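Local structure of dTDP-4-dehydrorhamnose reductase (Bacillus anthracis, 3SC6) at residues N163-M168 against R279-T284; N199-T204 against N265-M270. The protein probably catalyses the NADPH-dependent reduction of dTDP-4-dehydrorhamnose to dTDP-L-rhamnose, the last step in making this activated sugar. One frame throughout, in Å; residues are numbered along the deposited sequence. Where two conformers were deposited one is given.

Contact 1: N163-M168 against R279-T284; sequences NFVKTM and RFFIET
Asn163 meets Phe280 obliquely, with its amide ND2 4.3 Å from ring atom CE1. The same side chain caps helix 164-172: Lys166 N donates to Asn163 OD1 over 2.7 Å, at an N-H...O angle of 165°. That nearly straight bond fixes the rotation of the amide; Asn163 is the N-cap, and this is its capping bond. Its backbone oxygen has two donors, Thr167 N and Thr167 OG1, the hydroxyl lying above the carbonyl plane.

Val165 carries most of the contact from this side. Val165 CG1 stands anti to the backbone N (chi1 178°) and advances from the opposite direction, reaching Phe280 CE2 at 3.7 Å. Val165 CG1 lies 4.4 Å from Phe281 CZ, so it meets two rings of helix 273-283, and both approaches are oblique. Within this extended Rossmann fold of the RmlD family, the contact joins the start of helix 164-172 to the end of the last helix of the chain; Tyr157 of strand 148-157 and Phe223 and Ile227 of helix 220-231 also pack on Val165.

The two phenyl rings stand roughly at right angles, Phe280 CD2 lying 4.2 Å above the plane of the Phe281 ring, over its centre. One face of Phe280 also receives Thr284 OG1, offset toward the rim. Thr284 OG1 donates to Phe280 O at 2.6 Å, while Thr284 N reaches that oxygen from the other face of its carbonyl plane.

Contact 2: N199-T204 against N265-M270; sequences NKLIHT and NGFLQM
Phe267 and Leu201 cross at about a right angle, and one leucine methyl makes the closest approach between the segments. Leu201 CD2 lies 3.4 Å from Phe267 CZ and 3.7 Å from CE1, meeting the far end of the ring obliquely. Leu201 has CG anti to its carbonyl carbon, and chi1 -65° with chi2 173° together put CD2 at the ring although the CA-CB bond runs alongside the other segment. Phe149 and Val151 of strand 148-157 also touch Leu201, which therefore links the central sheet to the aromatic ring.

Lys200 takes a different course. It and Phe267 slide past one another in opposite directions, with Lys200 CE at the edge of the ring, near its plane, 4.1 Å from Phe267 CD2. The bend at chi3 (62°) brings Lys200 CE beside this edge. Lys200 CB is also 4.1 Å from Phe267 CE2, so two separate methylenes border the ring.

The contact joins the C-terminal part of helix 191-202 to the irregular chain between helices 260-264 and 273-283. Thr204 N and Thr204 OG1 both bond to Leu201 O, from the same face of its carbonyl plane; the bond from OG1 measures 2.9 Å.

No hydrogen bond crosses between the segments. Their association rests on hydrocarbon packing, and even Lys200 contributes through its methylenes, with the ring edge placement giving no evidence for a cation-pi interaction.

In the fold
Contacts 1 and 2 are separate packing sites, their centres 25 Å apart and their nearest atoms about 8 Å apart without touching. In sequence, both segments of contact 2 fall between those of contact 1. Helix 191-202 offers an indirect connection: its last turns supply Leu201 to contact 2, whereas Asp193 near its start forms a salt bridge with Arg279 and touches Met270. Contact 1 is nearer the cofactor, with the Asn163 side chain about 8 Å from bound NADP. In contact 2 the side chain of Leu201 is about 13 Å from the bound NADP. These separations place both contacts beyond direct cofactor contact through the two side chains measured.

Contact 1: N163-M168 against R279-T284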
loop_
_atom_site.group_PDB
_atom_site.type_symbol
_atom_site.label_atom_id
_atom_site.label_comp_id
_atom_site.label_asym_id
_atom_site.label_seq_id
_atom_site.Cartn_x
_atom_site.Cartn_y
_atom_site.Cartn_z
ATOM N N ASN A 163 -7.841 -9.100 6.162
ATOM C CA ASN A 163 -8.199 -7.787 5.653
ATOM C C ASN A 163 -9.658 -7.502 5.990
ATOM O O ASN A 163 -10.368 -8.378 6.490
ATOM C CB ASN A 163 -7.913 -7.683 4.150
ATOM C CG ASN A 163 -8.701 -8.680 3.328
ATOM O OD1 ASN A 163 -9.707 -9.218 3.778
ATOM N ND2 ASN A 163 -8.268 -8.897 2.096
ATOM N N PHE A 164 -10.104 -6.283 5.721
ATOM C CA PHE A 164 -11.479 -5.897 6.017
ATOM C C PHE A 164 -12.516 -6.695 5.227
ATOM O O PHE A 164 -13.598 -6.950 5.731
ATOM C CB PHE A 164 -11.664 -4.398 5.778
ATOM C CG PHE A 164 -13.039 -3.887 6.121
ATOM C CD1 PHE A 164 -13.323 -3.443 7.404
ATOM C CD2 PHE A 164 -14.038 -3.827 5.160
ATOM C CE1 PHE A 164 -14.580 -2.962 7.722
ATOM C CE2 PHE A 164 -15.297 -3.346 5.473
ATOM C CZ PHE A 164 -15.568 -2.913 6.753
ATOM N N VAL A 165 -12.201 -7.098 4.004
ATOM C CA VAL A 165 -13.171 -7.860 3.219
ATOM C C VAL A 165 -13.369 -9.272 3.784
ATOM O O VAL A 165 -14.503 -9.739 3.897
ATOM C CB VAL A 165 -12.794 -7.926 1.738
ATOM C CG1 VAL A 165 -13.796 -8.776 0.978
ATOM C CG2 VAL A 165 -12.738 -6.527 1.155
ATOM N N LYS A 166 -12.275 -9.949 4.136
ATOM C CA LYS A 166 -12.368 -11.304 4.695
ATOM C C LYS A 166 -13.056 -11.291 6.062
ATOM O O LYS A 166 -13.763 -12.232 6.408
ATOM C CB LYS A 166 -10.988 -11.954 4.845
ATOM C CG LYS A 166 -10.210 -12.203 3.557
ATOM C CD LYS A 166 -8.850 -12.833 3.893
ATOM C CE LYS A 166 -8.004 -13.110 2.666
ATOM N NZ LYS A 166 -8.659 -14.059 1.740
ATOM N N THR A 167 -12.835 -10.231 6.838
ATOM C CA THR A 167 -13.440 -10.111 8.165
ATOM C C THR A 167 -14.967 -10.020 8.092
ATOM O O THR A 167 -15.662 -10.682 8.863
ATOM C CB THR A 167 -12.872 -8.903 8.951
ATOM O OG1 THR A 167 -11.464 -9.080 9.151
ATOM C CG2 THR A 167 -13.541 -8.776 10.306
ATOM N N MET A 168 -15.490 -9.211 7.171
ATOM C CA MET A 168 -16.941 -9.069 7.030
ATOM C C MET A 168 -17.605 -10.394 6.651
ATOM O O MET A 168 -18.643 -10.749 7.204
ATOM C CB MET A 168 -17.302 -8.004 5.988
ATOM C CG MET A 168 -16.846 -6.573 6.289
ATOM S SD MET A 168 -17.511 -5.807 7.794
ATOM C CE MET A 168 -16.246 -6.166 9.008
ATOM N N ARG A 279 -13.538 -8.081 -8.989
ATOM C CA ARG A 279 -12.491 -9.018 -9.385
ATOM C C ARG A 279 -11.877 -9.751 -8.183
ATOM O O ARG A 279 -11.190 -10.757 -8.352
ATOM C CB ARG A 279 -11.467 -8.337 -10.323
ATOM C CG ARG A 279 -10.437 -9.290 -10.932
ATOM C CD ARG A 279 -9.659 -8.650 -12.103
ATOM N NE ARG A 279 -8.790 -7.518 -11.784
ATOM C CZ ARG A 279 -7.478 -7.611 -11.554
ATOM N NH1 ARG A 279 -6.772 -6.518 -11.289
ATOM N NH2 ARG A 279 -6.859 -8.787 -11.608
ATOM N N PHE A 280 -12.148 -9.259 -6.975
ATOM C CA PHE A 280 -11.642 -9.897 -5.766
ATOM C C PHE A 280 -12.368 -11.219 -5.557
ATOM O O PHE A 280 -11.737 -12.252 -5.338
ATOM C CB PHE A 280 -11.838 -9.018 -4.536
ATOM C CG PHE A 280 -11.476 -9.705 -3.259
ATOM C CD1 PHE A 280 -10.179 -9.688 -2.786
ATOM C CD2 PHE A 280 -12.441 -10.386 -2.533
ATOM C CE1 PHE A 280 -9.848 -10.335 -1.610
ATOM C CE2 PHE A 280 -12.120 -11.033 -1.356
ATOM C CZ PHE A 280 -10.820 -11.007 -0.892
ATOM N N PHE A 281 -13.699 -11.181 -5.608
ATOM C CA PHE A 281 -14.496 -12.395 -5.432
ATOM C C PHE A 281 -14.279 -13.355 -6.592
ATOM O O PHE A 281 -14.212 -14.566 -6.394
ATOM C CB PHE A 281 -15.994 -12.081 -5.309
ATOM C CG PHE A 281 -16.361 -11.282 -4.085
ATOM C CD1 PHE A 281 -16.669 -11.925 -2.892
ATOM C CD2 PHE A 281 -16.430 -9.899 -4.129
ATOM C CE1 PHE A 281 -17.017 -11.201 -1.766
ATOM C CE2 PHE A 281 -16.779 -9.170 -3.003
ATOM C CZ PHE A 281 -17.072 -9.822 -1.822
ATOM N N ILE A 282 -14.169 -12.808 -7.800
ATOM C CA ILE A 282 -13.960 -13.619 -9.002
ATOM C C ILE A 282 -12.693 -14.463 -8.919
ATOM O O ILE A 282 -12.701 -15.645 -9.268
ATOM C CB ILE A 282 -13.881 -12.744 -10.279
ATOM C CG1 ILE A 282 -15.199 -12.000 -10.506
ATOM C CG2 ILE A 282 -13.590 -13.607 -11.492
ATOM C CD1 ILE A 282 -15.196 -11.116 -11.739
ATOM N N GLU A 283 -11.614 -13.855 -8.438
ATOM C CA GLU A 283 -10.331 -14.543 -8.315
ATOM C C GLU A 283 -10.178 -15.415 -7.059
ATOM O O GLU A 283 -9.415 -16.380 -7.071
ATOM C CB GLU A 283 -9.190 -13.526 -8.405
ATOM C CG GLU A 283 -9.147 -12.784 -9.738
ATOM C CD GLU A 283 -8.025 -11.763 -9.821
ATOM O OE1 GLU A 283 -7.330 -11.544 -8.810
ATOM O OE2 GLU A 283 -7.847 -11.168 -10.904
ATOM N N THR A 284 -10.898 -15.088 -5.989
ATOM C CA THR A 284 -10.811 -15.867 -4.749
ATOM C C THR A 284 -12.069 -16.693 -4.489
ATOM O O THR A 284 -12.503 -16.832 -3.344
ATOM C CB THR A 284 -10.561 -14.955 -3.534
ATOM O OG1 THR A 284 -11.641 -14.021 -3.400
ATOM C CG2 THR A 284 -9.263 -14.198 -3.700
#

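Contact 2: N199-T204 against N265-M270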
loop_
_atom_site.group_PDB
_atom_site.type_symbol
_atom_site.label_atom_id
_atom_site.label_comp_id
_atom_site.label_asym_id
_atom_site.label_seq_id
_atom_site.Cartn_x
_atom_site.Cartn_y
_atom_site.Cartn_z
ATOM N N ASN A 199 3.529 -2.820 -12.232
ATOM C CA ASN A 199 4.109 -3.528 -13.359
ATOM C C ASN A 199 4.323 -2.567 -14.543
ATOM O O ASN A 199 5.360 -2.602 -15.203
ATOM C CB ASN A 199 3.162 -4.672 -13.766
ATOM C CG ASN A 199 3.729 -5.554 -14.849
ATOM O OD1 ASN A 199 4.937 -5.607 -15.056
ATOM N ND2 ASN A 199 2.862 -6.309 -15.503
ATOM N N LYS A 200 3.345 -1.701 -14.795
ATOM C CA LYS A 200 3.431 -0.738 -15.899
ATOM C C LYS A 200 4.526 0.302 -15.660
ATOM O O LYS A 200 5.249 0.670 -16.586
ATOM C CB LYS A 200 2.059 -0.093 -16.150
ATOM C CG LYS A 200 0.983 -1.126 -16.555
ATOM C CD LYS A 200 -0.433 -0.545 -16.712
ATOM C CE LYS A 200 -0.535 0.511 -17.796
ATOM N NZ LYS A 200 -0.179 -0.016 -19.150
ATOM N N LEU A 201 4.664 0.755 -14.415
ATOM C CA LEU A 201 5.690 1.750 -14.070
ATOM C C LEU A 201 7.124 1.222 -14.158
ATOM O O LEU A 201 8.018 1.943 -14.596
ATOM C CB LEU A 201 5.461 2.310 -12.662
ATOM C CG LEU A 201 4.197 3.132 -12.394
ATOM C CD1 LEU A 201 4.065 3.445 -10.909
ATOM C CD2 LEU A 201 4.199 4.413 -13.233
ATOM N N ILE A 202 7.348 -0.025 -13.746
ATOM C CA ILE A 202 8.705 -0.594 -13.792
ATOM C C ILE A 202 9.272 -0.764 -15.214
ATOM O O ILE A 202 10.489 -0.816 -15.381
ATOM C CB ILE A 202 8.850 -1.880 -12.925
ATOM C CG1 ILE A 202 8.102 -3.065 -13.527
ATOM C CG2 ILE A 202 8.341 -1.624 -11.508
ATOM C CD1 ILE A 202 8.212 -4.319 -12.685
ATOM N N HIS A 203 8.409 -0.853 -16.232
ATOM C CA HIS A 203 8.885 -0.987 -17.630
ATOM C C HIS A 203 9.319 0.351 -18.224
ATOM O O HIS A 203 9.801 0.399 -19.349
ATOM C CB HIS A 203 7.823 -1.593 -18.556
ATOM C CG HIS A 203 7.530 -3.034 -18.296
ATOM N ND1 HIS A 203 6.602 -3.459 -17.371
ATOM C CD2 HIS A 203 8.020 -4.154 -18.879
ATOM C CE1 HIS A 203 6.551 -4.780 -17.378
ATOM N NE2 HIS A 203 7.399 -5.226 -18.286
ATOM N N THR A 204 9.143 1.431 -17.471
ATOM C CA THR A 204 9.518 2.758 -17.936
ATOM C C THR A 204 10.453 3.422 -16.940
ATOM O O THR A 204 10.829 2.824 -15.933
ATOM C CB THR A 204 8.283 3.659 -18.085
ATOM O OG1 THR A 204 7.662 3.843 -16.805
ATOM C CG2 THR A 204 7.290 3.047 -19.055
ATOM N N ASN A 265 1.001 11.146 -17.220
ATOM C CA ASN A 265 1.998 10.279 -17.850
ATOM C C ASN A 265 1.394 9.273 -18.828
ATOM O O ASN A 265 1.971 8.220 -19.080
ATOM C CB ASN A 265 2.841 9.558 -16.798
ATOM C CG ASN A 265 3.630 10.509 -15.934
ATOM O OD1 ASN A 265 3.516 11.718 -16.062
ATOM N ND2 ASN A 265 4.438 9.964 -15.049
ATOM N N GLY A 266 0.222 9.596 -19.365
ATOM C CA GLY A 266 -0.453 8.731 -20.328
ATOM C C GLY A 266 -1.076 7.438 -19.838
ATOM O O GLY A 266 -1.720 6.738 -20.619
ATOM N N PHE A 267 -0.899 7.100 -18.565
ATOM C CA PHE A 267 -1.481 5.863 -18.046
ATOM C C PHE A 267 -2.992 6.006 -17.939
ATOM O O PHE A 267 -3.501 7.111 -17.739
ATOM C CB PHE A 267 -0.936 5.521 -16.659
ATOM C CG PHE A 267 0.552 5.336 -16.606
ATOM C CD1 PHE A 267 1.377 6.370 -16.204
ATOM C CD2 PHE A 267 1.126 4.128 -16.958
ATOM C CE1 PHE A 267 2.744 6.200 -16.141
ATOM C CE2 PHE A 267 2.492 3.953 -16.904
ATOM C CZ PHE A 267 3.303 4.991 -16.495
ATOM N N LEU A 268 -3.709 4.892 -18.078
ATOM C CA LEU A 268 -5.163 4.916 -17.977
ATOM C C LEU A 268 -5.565 4.939 -16.507
ATOM O O LEU A 268 -4.775 4.579 -15.629
ATOM C CB LEU A 268 -5.803 3.715 -18.682
ATOM C CG LEU A 268 -5.590 3.593 -20.192
ATOM C CD1 LEU A 268 -6.247 2.319 -20.706
ATOM C CD2 LEU A 268 -6.143 4.815 -20.923
ATOM N N GLN A 269 -6.796 5.361 -16.243
ATOM C CA GLN A 269 -7.299 5.435 -14.879
ATOM C C GLN A 269 -7.538 4.062 -14.272
ATOM O O GLN A 269 -7.858 3.102 -14.973
ATOM C CB GLN A 269 -8.602 6.242 -14.827
ATOM C CG GLN A 269 -8.462 7.690 -15.282
ATOM C CD GLN A 269 -9.772 8.461 -15.208
ATOM O OE1 GLN A 269 -10.807 7.922 -14.806
ATOM N NE2 GLN A 269 -9.732 9.732 -15.598
ATOM N N MET A 270 -7.366 3.988 -12.958
ATOM C CA MET A 270 -7.563 2.763 -12.206
ATOM C C MET A 270 -9.048 2.442 -12.199
ATOM O O MET A 270 -9.877 3.330 -12.412
ATOM C CB MET A 270 -7.121 2.977 -10.754
ATOM C CG MET A 270 -5.645 3.265 -10.546
ATOM S SD MET A 270 -4.593 1.855 -10.916
ATOM C CE MET A 270 -5.176 0.677 -9.699
#